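PDB 7BW9: serine acetyltransferase 1, putative from Entamoeba histolytica, which probably catalyses the acetylation of L-serine to O-acetylserine, as its family does on the route to cysteine, and is held here in complex with cysteine. Local coordinates for residues S118-A121 and M122-R125; E39-Q42 and K43-P47; C196-Y199 and Q200-L204; I164-H167 and P168-I172. All blocks are in the same frame, centred on the assembly; numbering follows the deposited sequence.

Contact 1: S118-A121 and M122-R125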
loop_
_atom_site.group_PDB
_atom_site.type_symbol
_atom_site.label_atom_id
_atom_site.label_comp_id
_atom_site.label_asym_id
_atom_site.label_seq_id
_atom_site.Cartn_x
_atom_site.Cartn_y
_atom_site.Cartn_z
ATOM N N SER A 118 20.334 0.871 10.818
ATOM C CA SER A 118 21.741 0.684 11.137
ATOM C C SER A 118 22.683 1.620 10.371
ATOM O O SER A 118 23.853 1.725 10.748
ATOM C CB SER A 118 22.139 -0.778 10.884
ATOM O OG SER A 118 22.060 -1.086 9.510
ATOM N N SER A 119 22.211 2.312 9.335
ATOM C CA SER A 119 23.072 3.191 8.550
ATOM C C SER A 119 22.212 4.237 7.864
ATOM O O SER A 119 21.023 4.023 7.628
ATOM C CB SER A 119 23.895 2.398 7.518
ATOM O OG SER A 119 23.188 2.216 6.291
ATOM N N LEU A 120 22.833 5.370 7.524
ATOM C CA LEU A 120 22.115 6.392 6.767
ATOM C C LEU A 120 21.809 5.917 5.355
ATOM O O LEU A 120 20.750 6.254 4.808
ATOM C CB LEU A 120 22.900 7.708 6.725
ATOM C CG LEU A 120 23.136 8.438 8.055
ATOM C CD1 LEU A 120 23.413 9.909 7.811
ATOM C CD2 LEU A 120 21.970 8.253 9.042
ATOM N N ALA A 121 22.706 5.124 4.758
ATOM C CA ALA A 121 22.451 4.576 3.426
ATOM C C ALA A 121 21.140 3.798 3.396
ATOM O O ALA A 121 20.286 4.027 2.529
ATOM C CB ALA A 121 23.609 3.676 2.994
ATOM N N MET A 122 20.969 2.871 4.341
ATOM C CA MET A 122 19.737 2.096 4.420
ATOM C C MET A 122 18.530 3.019 4.513
ATOM O O MET A 122 17.547 2.856 3.783
ATOM C CB MET A 122 19.795 1.160 5.627
ATOM C CG MET A 122 18.431 0.614 6.063
ATOM S SD MET A 122 18.452 -0.230 7.666
ATOM C CE MET A 122 19.688 -1.480 7.375
ATOM N N ILE A 123 18.613 4.021 5.391
ATOM C CA ILE A 123 17.509 4.956 5.580
ATOM C C ILE A 123 17.239 5.712 4.288
ATOM O O ILE A 123 16.091 5.833 3.841
ATOM C CB ILE A 123 17.816 5.914 6.750
ATOM C CG1 ILE A 123 17.919 5.140 8.064
ATOM C CG2 ILE A 123 16.762 7.018 6.870
ATOM C CD1 ILE A 123 18.630 5.895 9.139
ATOM N N ILE A 124 18.299 6.211 3.657
ATOM C CA ILE A 124 18.118 7.058 2.488
ATOM C C ILE A 124 17.540 6.255 1.333
ATOM O O ILE A 124 16.674 6.733 0.594
ATOM C CB ILE A 124 19.453 7.714 2.104
ATOM C CG1 ILE A 124 19.852 8.762 3.147
ATOM C CG2 ILE A 124 19.357 8.319 0.706
ATOM C CD1 ILE A 124 21.239 9.368 2.908
ATOM N N ARG A 125 17.997 5.022 1.166
ATOM C CA ARG A 125 17.613 4.283 -0.028
ATOM C C ARG A 125 16.267 3.596 0.128
ATOM O O ARG A 125 15.568 3.378 -0.867
ATOM C CB ARG A 125 18.699 3.264 -0.368
ATOM C CG ARG A 125 19.829 3.909 -1.181
ATOM C CD ARG A 125 20.842 2.923 -1.710
ATOM N NE ARG A 125 20.270 1.849 -2.506
ATOM C CZ ARG A 125 20.026 1.903 -3.818
ATOM N NH1 ARG A 125 20.259 3.005 -4.519
ATOM N NH2 ARG A 125 19.536 0.838 -4.436
#
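Ile124 N donates to Leu120 O at 2.7 Å, the shortest backbone bond of this first helical turn. Arg125 N repeats the pattern one residue on, reaching Ala121 O at 2.8 Å, whereas Ile123 N is held by Ser119 O across a longer 3.3 Å. Ser119 occupies the N-cap position: its OG receives Met122 N at 3.0 Å in a nearly straight bond, although the exact place of this hydroxyl is less certain. Met122 sends CG anti to its own backbone N (chi1 162°) and bends only at chi3, which turns CE back to 3.2 Å from Ser118 OG. On the apolar flank Leu120 CD2 and Ile123 CD1 meet methyl to methyl at 4.1 Å, their side chains crossing obliquely. Arg125 heads away from the turn; its guanidinium bonds to Phe49 O and Pro30 O and forms a salt bridge with Glu153 of the second subunit. Helix 120-126 thus sits with Leu120, Ile123 and Ile124 against helix 96-113, Ala121 and Ile124 on helix 47-50, and Ser118 and Met122 facing the second subunit.

Contact 2: E39-Q42 and K43-P47; sequences ELIQ and KILFP
Ile41 and Leu45 lie side by side on the closing turns of alpha-helix 36-45, one of the helices in the N-terminal helical part of the chain. The backbone is regular: Ile44 N reaches Leu40 O at 2.8 Å and Leu45 N reaches Ile41 O at the same distance, while Lys43 N finds Glu39 O at 3.1 Å. The last such bond runs from Phe46 N to Gln42 O, and Phe46 is the first residue to abandon helical backbone angles, so that the chain turns off before Pro47.

The tight side is apolar. Ile41 sets CG1 beside its backbone N (chi1 -72°), which leaves CG2 anti to that nitrogen and 3.5 Å from Leu45 CD1. Leu40 and Ile44 meet less closely, CB against CD1. This flank is pressed onto Leu67 and Leu68 of helix 58-79 and Ile135 of helix 128-144, and Phe46 fills in against Met134 and Val103.

The other side is looser and more exposed. Glu39 and Lys43 stand one turn apart, yet Glu39 OE1 and Lys43 NZ remain 6.3 Å from each other, too far for a salt bridge. Glu39 OE2 instead accepts a bond from Ser34 N, and Lys43 NZ has a long, weak ion pair with Glu31. Lys43 runs out extended beyond CG, its side chain also touching Arg64 and Thr51; within the turn its CG lies 3.2 Å from Glu39 O.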
loop_
_atom_site.group_PDB
_atom_site.type_symbol
_atom_site.label_atom_id
_atom_site.label_comp_id
_atom_site.label_asym_id
_atom_site.label_seq_id
_atom_site.Cartn_x
_atom_site.Cartn_y
_atom_site.Cartn_z
ATOM N N GLU A 39 12.171 9.430 -8.306
ATOM C CA GLU A 39 13.510 9.091 -8.781
ATOM C C GLU A 39 14.370 10.341 -8.914
ATOM O O GLU A 39 15.524 10.368 -8.466
ATOM C CB GLU A 39 13.428 8.347 -10.119
ATOM C CG GLU A 39 12.792 6.982 -10.040
ATOM C CD GLU A 39 12.173 6.547 -11.366
ATOM O OE1 GLU A 39 12.589 7.080 -12.424
ATOM O OE2 GLU A 39 11.273 5.673 -11.349
ATOM N N LEU A 40 13.809 11.403 -9.491
ATOM C CA LEU A 40 14.593 12.617 -9.705
ATOM C C LEU A 40 14.923 13.305 -8.396
ATOM O O LEU A 40 16.066 13.739 -8.191
ATOM C CB LEU A 40 13.846 13.570 -10.632
ATOM C CG LEU A 40 13.915 13.170 -12.110
ATOM C CD1 LEU A 40 13.133 14.158 -12.965
ATOM C CD2 LEU A 40 15.372 13.082 -12.566
ATOM N N ILE A 41 13.937 13.431 -7.498
ATOM C CA ILE A 41 14.199 14.093 -6.226
ATOM C C ILE A 41 15.259 13.332 -5.454
ATOM O O ILE A 41 16.160 13.931 -4.850
ATOM C CB ILE A 41 12.886 14.262 -5.434
ATOM C CG1 ILE A 41 12.036 15.344 -6.107
ATOM C CG2 ILE A 41 13.149 14.638 -4.000
ATOM C CD1 ILE A 41 10.586 15.259 -5.784
ATOM N N GLN A 42 15.204 12.001 -5.504
ATOM C CA GLN A 42 16.208 11.195 -4.819
ATOM C C GLN A 42 17.603 11.496 -5.338
ATOM O O GLN A 42 18.541 11.694 -4.555
ATOM C CB GLN A 42 15.899 9.705 -4.989
ATOM C CG GLN A 42 14.737 9.197 -4.114
ATOM C CD GLN A 42 14.338 7.777 -4.474
ATOM O OE1 GLN A 42 14.504 7.337 -5.626
ATOM N NE2 GLN A 42 13.832 7.043 -3.496
ATOM N N LYS A 43 17.764 11.506 -6.674
ATOM C CA LYS A 43 19.062 11.796 -7.275
ATOM C C LYS A 43 19.485 13.235 -7.001
ATOM O O LYS A 43 20.675 13.511 -6.805
ATOM C CB LYS A 43 19.021 11.539 -8.787
ATOM C CG LYS A 43 18.671 10.115 -9.176
ATOM C CD LYS A 43 18.721 9.910 -10.692
ATOM C CE LYS A 43 18.358 8.474 -11.062
ATOM N NZ LYS A 43 18.803 8.096 -12.437
ATOM N N ILE A 44 18.532 14.168 -6.993
ATOM C CA ILE A 44 18.889 15.559 -6.710
ATOM C C ILE A 44 19.348 15.721 -5.262
ATOM O O ILE A 44 20.340 16.405 -4.985
ATOM C CB ILE A 44 17.714 16.500 -7.026
ATOM C CG1 ILE A 44 17.466 16.571 -8.539
ATOM C CG2 ILE A 44 18.003 17.885 -6.469
ATOM C CD1 ILE A 44 16.063 17.045 -8.916
ATOM N N LEU A 45 18.646 15.098 -4.311
ATOM C CA LEU A 45 18.982 15.358 -2.910
ATOM C C LEU A 45 20.167 14.530 -2.413
ATOM O O LEU A 45 20.888 14.973 -1.514
ATOM C CB LEU A 45 17.777 15.092 -2.015
ATOM C CG LEU A 45 16.516 15.918 -2.264
ATOM C CD1 LEU A 45 15.417 15.353 -1.403
ATOM C CD2 LEU A 45 16.750 17.374 -1.950
ATOM N N PHE A 46 20.380 13.331 -2.941
ATOM C CA PHE A 46 21.468 12.468 -2.483
ATOM C C PHE A 46 22.086 11.724 -3.651
ATOM O O PHE A 46 21.956 10.501 -3.762
ATOM C CB PHE A 46 20.971 11.483 -1.431
ATOM C CG PHE A 46 20.407 12.137 -0.242
ATOM C CD1 PHE A 46 21.243 12.664 0.725
ATOM C CD2 PHE A 46 19.032 12.238 -0.082
ATOM C CE1 PHE A 46 20.721 13.276 1.845
ATOM C CE2 PHE A 46 18.500 12.856 1.034
ATOM C CZ PHE A 46 19.351 13.381 1.997
ATOM N N PRO A 47 22.794 12.434 -4.534
ATOM C CA PRO A 47 23.422 11.746 -5.674
ATOM C C PRO A 47 24.250 10.537 -5.275
ATOM O O PRO A 47 24.224 9.520 -5.978
ATOM C CB PRO A 47 24.281 12.846 -6.319
ATOM C CG PRO A 47 24.271 14.016 -5.338
ATOM C CD PRO A 47 22.973 13.894 -4.603
#

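Contact 3: C196-Y199 and Q200-L204; sequences CRVY and QSVTL
Val198 and Val202 face each other across a type II beta turn that runs from Tyr199 to Val202, with Ser201 adopting positive phi (66°) at its third position. The turn is a corner of the left-handed beta-helix, where the chain passes from strand 197-198 to strand 203-205, members of two different parallel sheets.

The apolar part is compact. Each valine sets CG1 anti to its backbone N, and the two CG1 methyls come within 3.6 Å of each other on the inside of the corner, beside Phe176 and Ile232 of adjoining coils. The second methyl of Val202, CG2, rests 3.2 Å from Tyr199 O.

Polar groups gather on the other flank. Arg197 NE donates to Tyr199 OH at 3.0 Å, the hydroxyl lying somewhat out of the guanidinium plane. Gln200 is bent at chi2 (-82°), which folds its amide back toward the tyrosine: OE1 lies at the ring's edge, in its plane, 3.5 Å from Tyr199 CB, while amide and ring planes stand 73° apart. Gln200 NE2 donates to Thr203 OG1 of the second subunit, and Thr203 accepts the equivalent bond from Gln200 of the third.

The corner therefore divides its chemistry: methyl groups close the coil interior, while the outward amide ties subunit to subunit round the trimer. The Arg197 bond to its hydroxyl would help hold the end of the Tyr199 side chain in place, about 4 Å from a bound cysteine.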
loop_
_atom_site.group_PDB
_atom_site.type_symbol
_atom_site.label_atom_id
_atom_site.label_comp_id
_atom_site.label_asym_id
_atom_site.label_seq_id
_atom_site.Cartn_x
_atom_site.Cartn_y
_atom_site.Cartn_z
ATOM N N CYS A 196 8.710 14.788 16.001
ATOM C CA CYS A 196 7.597 13.868 16.177
ATOM C C CYS A 196 7.893 12.529 15.519
ATOM O O CYS A 196 8.682 12.436 14.568
ATOM C CB CYS A 196 6.310 14.473 15.628
ATOM S SG CYS A 196 5.819 15.892 16.682
ATOM N N ARG A 197 7.275 11.485 16.068
ATOM C CA ARG A 197 7.412 10.117 15.580
ATOM C C ARG A 197 6.025 9.500 15.496
ATOM O O ARG A 197 5.265 9.519 16.474
ATOM C CB ARG A 197 8.326 9.284 16.484
ATOM C CG ARG A 197 8.751 7.938 15.904
ATOM C CD ARG A 197 9.953 7.359 16.663
ATOM N NE ARG A 197 9.567 6.808 17.957
ATOM C CZ ARG A 197 9.873 7.353 19.135
ATOM N NH1 ARG A 197 10.589 8.466 19.185
ATOM N NH2 ARG A 197 9.459 6.780 20.263
ATOM N N VAL A 198 5.699 8.969 14.327
ATOM C CA VAL A 198 4.381 8.432 14.028
ATOM C C VAL A 198 4.556 7.048 13.413
ATOM O O VAL A 198 5.420 6.855 12.555
ATOM C CB VAL A 198 3.618 9.369 13.070
ATOM C CG1 VAL A 198 2.337 8.741 12.638
ATOM C CG2 VAL A 198 3.374 10.741 13.720
ATOM N N TYR A 199 3.727 6.098 13.824
ATOM C CA TYR A 199 3.825 4.697 13.443
ATOM C C TYR A 199 2.733 4.334 12.437
ATOM O O TYR A 199 1.873 5.149 12.083
ATOM C CB TYR A 199 3.752 3.814 14.703
ATOM C CG TYR A 199 5.064 3.852 15.441
ATOM C CD1 TYR A 199 6.112 3.007 15.072
ATOM C CD2 TYR A 199 5.298 4.789 16.432
ATOM C CE1 TYR A 199 7.323 3.050 15.711
ATOM C CE2 TYR A 199 6.524 4.847 17.079
ATOM C CZ TYR A 199 7.534 3.973 16.711
ATOM O OH TYR A 199 8.762 4.016 17.334
ATOM N N GLN A 200 2.751 3.071 12.008
ATOM C CA GLN A 200 1.774 2.576 11.040
ATOM C C GLN A 200 0.345 2.773 11.533
ATOM O O GLN A 200 0.077 2.768 12.735
ATOM C CB GLN A 200 2.010 1.087 10.750
ATOM C CG GLN A 200 1.962 0.148 11.963
ATOM C CD GLN A 200 3.263 0.104 12.735
ATOM O OE1 GLN A 200 4.109 0.994 12.600
ATOM N NE2 GLN A 200 3.433 -0.929 13.563
ATOM N N SER A 201 -0.579 2.937 10.577
ATOM C CA SER A 201 -2.022 2.949 10.818
ATOM C C SER A 201 -2.479 4.133 11.664
ATOM O O SER A 201 -3.562 4.101 12.237
ATOM C CB SER A 201 -2.486 1.637 11.461
ATOM O OG SER A 201 -1.834 0.525 10.862
ATOM N N VAL A 202 -1.698 5.197 11.724
ATOM C CA VAL A 202 -2.048 6.368 12.515
ATOM C C VAL A 202 -2.806 7.347 11.631
ATOM O O VAL A 202 -2.371 7.661 10.515
ATOM C CB VAL A 202 -0.792 7.021 13.109
ATOM C CG1 VAL A 202 -1.084 8.453 13.556
ATOM C CG2 VAL A 202 -0.245 6.160 14.252
ATOM N N THR A 203 -3.947 7.823 12.122
ATOM C CA THR A 203 -4.691 8.886 11.467
ATOM C C THR A 203 -4.598 10.172 12.277
ATOM O O THR A 203 -4.865 10.179 13.491
ATOM C CB THR A 203 -6.161 8.506 11.274
ATOM O OG1 THR A 203 -6.264 7.443 10.323
ATOM C CG2 THR A 203 -6.965 9.703 10.773
ATOM N N LEU A 204 -4.229 11.255 11.600
ATOM C CA LEU A 204 -4.430 12.609 12.103
ATOM C C LEU A 204 -5.460 13.213 11.159
ATOM O O LEU A 204 -5.130 13.882 10.178
ATOM C CB LEU A 204 -3.098 13.415 12.145
ATOM C CG LEU A 204 -1.987 12.817 13.023
ATOM C CD1 LEU A 204 -0.651 13.505 12.790
ATOM C CD2 LEU A 204 -2.356 12.937 14.489
#

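Contact 4: I164-H167 and P168-I172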
loop_
_atom_site.group_PDB
_atom_site.type_symbol
_atom_site.label_atom_id
_atom_site.label_comp_id
_atom_site.label_asym_id
_atom_site.label_seq_id
_atom_site.Cartn_x
_atom_site.Cartn_y
_atom_site.Cartn_z
ATOM N N ILE A 164 1.461 5.510 2.485
ATOM C CA ILE A 164 1.407 6.646 3.403
ATOM C C ILE A 164 0.674 7.793 2.726
ATOM O O ILE A 164 1.029 8.197 1.607
ATOM C CB ILE A 164 2.811 7.099 3.832
ATOM C CG1 ILE A 164 3.601 5.937 4.433
ATOM C CG2 ILE A 164 2.697 8.297 4.809
ATOM C CD1 ILE A 164 5.063 6.307 4.700
ATOM N N ASP A 165 -0.329 8.335 3.409
ATOM C CA ASP A 165 -1.238 9.320 2.828
ATOM C C ASP A 165 -1.077 10.629 3.583
ATOM O O ASP A 165 -1.640 10.789 4.674
ATOM C CB ASP A 165 -2.674 8.812 2.889
ATOM C CG ASP A 165 -3.632 9.639 2.061
ATOM O OD1 ASP A 165 -3.270 10.761 1.650
ATOM O OD2 ASP A 165 -4.759 9.155 1.809
ATOM N N ILE A 166 -0.329 11.574 3.007
ATOM C CA ILE A 166 -0.131 12.888 3.614
ATOM C C ILE A 166 -0.591 13.960 2.639
ATOM O O ILE A 166 -0.149 13.990 1.478
ATOM C CB ILE A 166 1.339 13.138 4.006
ATOM C CG1 ILE A 166 1.845 12.058 4.947
ATOM C CG2 ILE A 166 1.492 14.530 4.634
ATOM C CD1 ILE A 166 3.287 12.273 5.366
ATOM N N HIS A 167 -1.448 14.856 3.116
ATOM C CA HIS A 167 -1.959 15.897 2.242
ATOM C C HIS A 167 -0.866 16.927 1.937
ATOM O O HIS A 167 -0.016 17.212 2.782
ATOM C CB HIS A 167 -3.166 16.582 2.876
ATOM C CG HIS A 167 -3.997 17.352 1.901
ATOM N ND1 HIS A 167 -3.690 18.643 1.522
ATOM C CD2 HIS A 167 -5.111 17.010 1.210
ATOM C CE1 HIS A 167 -4.576 19.059 0.633
ATOM N NE2 HIS A 167 -5.454 18.091 0.432
ATOM N N PRO A 168 -0.852 17.485 0.722
ATOM C CA PRO A 168 0.138 18.534 0.422
ATOM C C PRO A 168 0.008 19.765 1.305
ATOM O O PRO A 168 0.999 20.477 1.524
ATOM C CB PRO A 168 -0.126 18.863 -1.061
ATOM C CG PRO A 168 -1.544 18.398 -1.310
ATOM C CD PRO A 168 -1.722 17.189 -0.432
ATOM N N GLY A 169 -1.182 20.041 1.830
ATOM C CA GLY A 169 -1.351 21.179 2.718
ATOM C C GLY A 169 -0.805 20.987 4.114
ATOM O O GLY A 169 -0.596 21.976 4.820
ATOM N N THR A 170 -0.551 19.745 4.529
ATOM C CA THR A 170 -0.055 19.495 5.880
ATOM C C THR A 170 1.214 20.303 6.162
ATOM O O THR A 170 2.114 20.373 5.328
ATOM C CB THR A 170 0.222 18.001 6.056
ATOM O OG1 THR A 170 -0.957 17.256 5.733
ATOM C CG2 THR A 170 0.632 17.692 7.472
ATOM N N SER A 171 1.264 20.926 7.342
ATOM C CA SER A 171 2.424 21.671 7.820
ATOM C C SER A 171 3.214 20.806 8.800
ATOM O O SER A 171 2.679 20.396 9.841
ATOM C CB SER A 171 1.974 22.965 8.504
ATOM O OG SER A 171 3.091 23.686 8.970
ATOM N N ILE A 172 4.480 20.542 8.484
ATOM C CA ILE A 172 5.282 19.581 9.234
ATOM C C ILE A 172 6.630 20.194 9.583
ATOM O O ILE A 172 7.363 20.629 8.691
ATOM C CB ILE A 172 5.480 18.276 8.433
ATOM C CG1 ILE A 172 4.114 17.653 8.124
ATOM C CG2 ILE A 172 6.418 17.315 9.201
ATOM C CD1 ILE A 172 4.169 16.397 7.250
#
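A type I beta turn from His167 to Thr170 carries the chain round a corner, closed by Thr170 N bonding to His167 O at 3.1 Å. The same His167 O also receives Gln136 NE2 of helix 128-144. His167 carries its ring over the turn with CG anti to the backbone N (chi1 -162°), and ND1 accepts Gly169 N at 2.9 Å in the ring plane, with an almost straight N-H (165°). Pro168 supplies a CH-pi contact: its CD sits 3.4 Å from the centroid of the His167 ring, over one face and shifted toward the rim. One face and one edge of the imidazole are thus engaged by the turn, which should restrict its rotation. Inside the bend, Ile166 CG2 approaches Thr170 OG1 at 3.8 Å and Ile172 CD1 at 4.2 Å, and the Thr170 hydroxyl bonds to Gly187 O on the next coil. Outward, His167 packs on Ala116 of the third subunit and Asp165 bonds to His180 of that subunit; Ala116 and His180 both belong to cysteine pockets. Such a corner, joining strands 165-166 and 171-172 of two different parallel sheets, belongs to the left-handed beta-helix of hexapeptide-repeat transferases.

In the fold
Along the chain the order is contact 2, contact 1, contact 4, contact 3, which follows the passage from the N-terminal helices into the left-handed beta-helix. Contacts 1 and 2, centres about 14 Å apart, touch where Ile124 CD1 of helix 120-126 meets CD1 of Phe46, just past the end of helix 36-45, at 4.0 Å. Contacts 3 and 4 are beta-helix corners about 12 Å apart between centres; strands 165-166 and 203-205 share one parallel sheet, separated there by strand 185-186. Contacts 2 and 3 are the most distant, about 26 Å between centres, on opposite sides of the chain's centre. Contacts 1, 3 and 4 meet other subunits, so helical and beta-helical parts both contribute to the trimer.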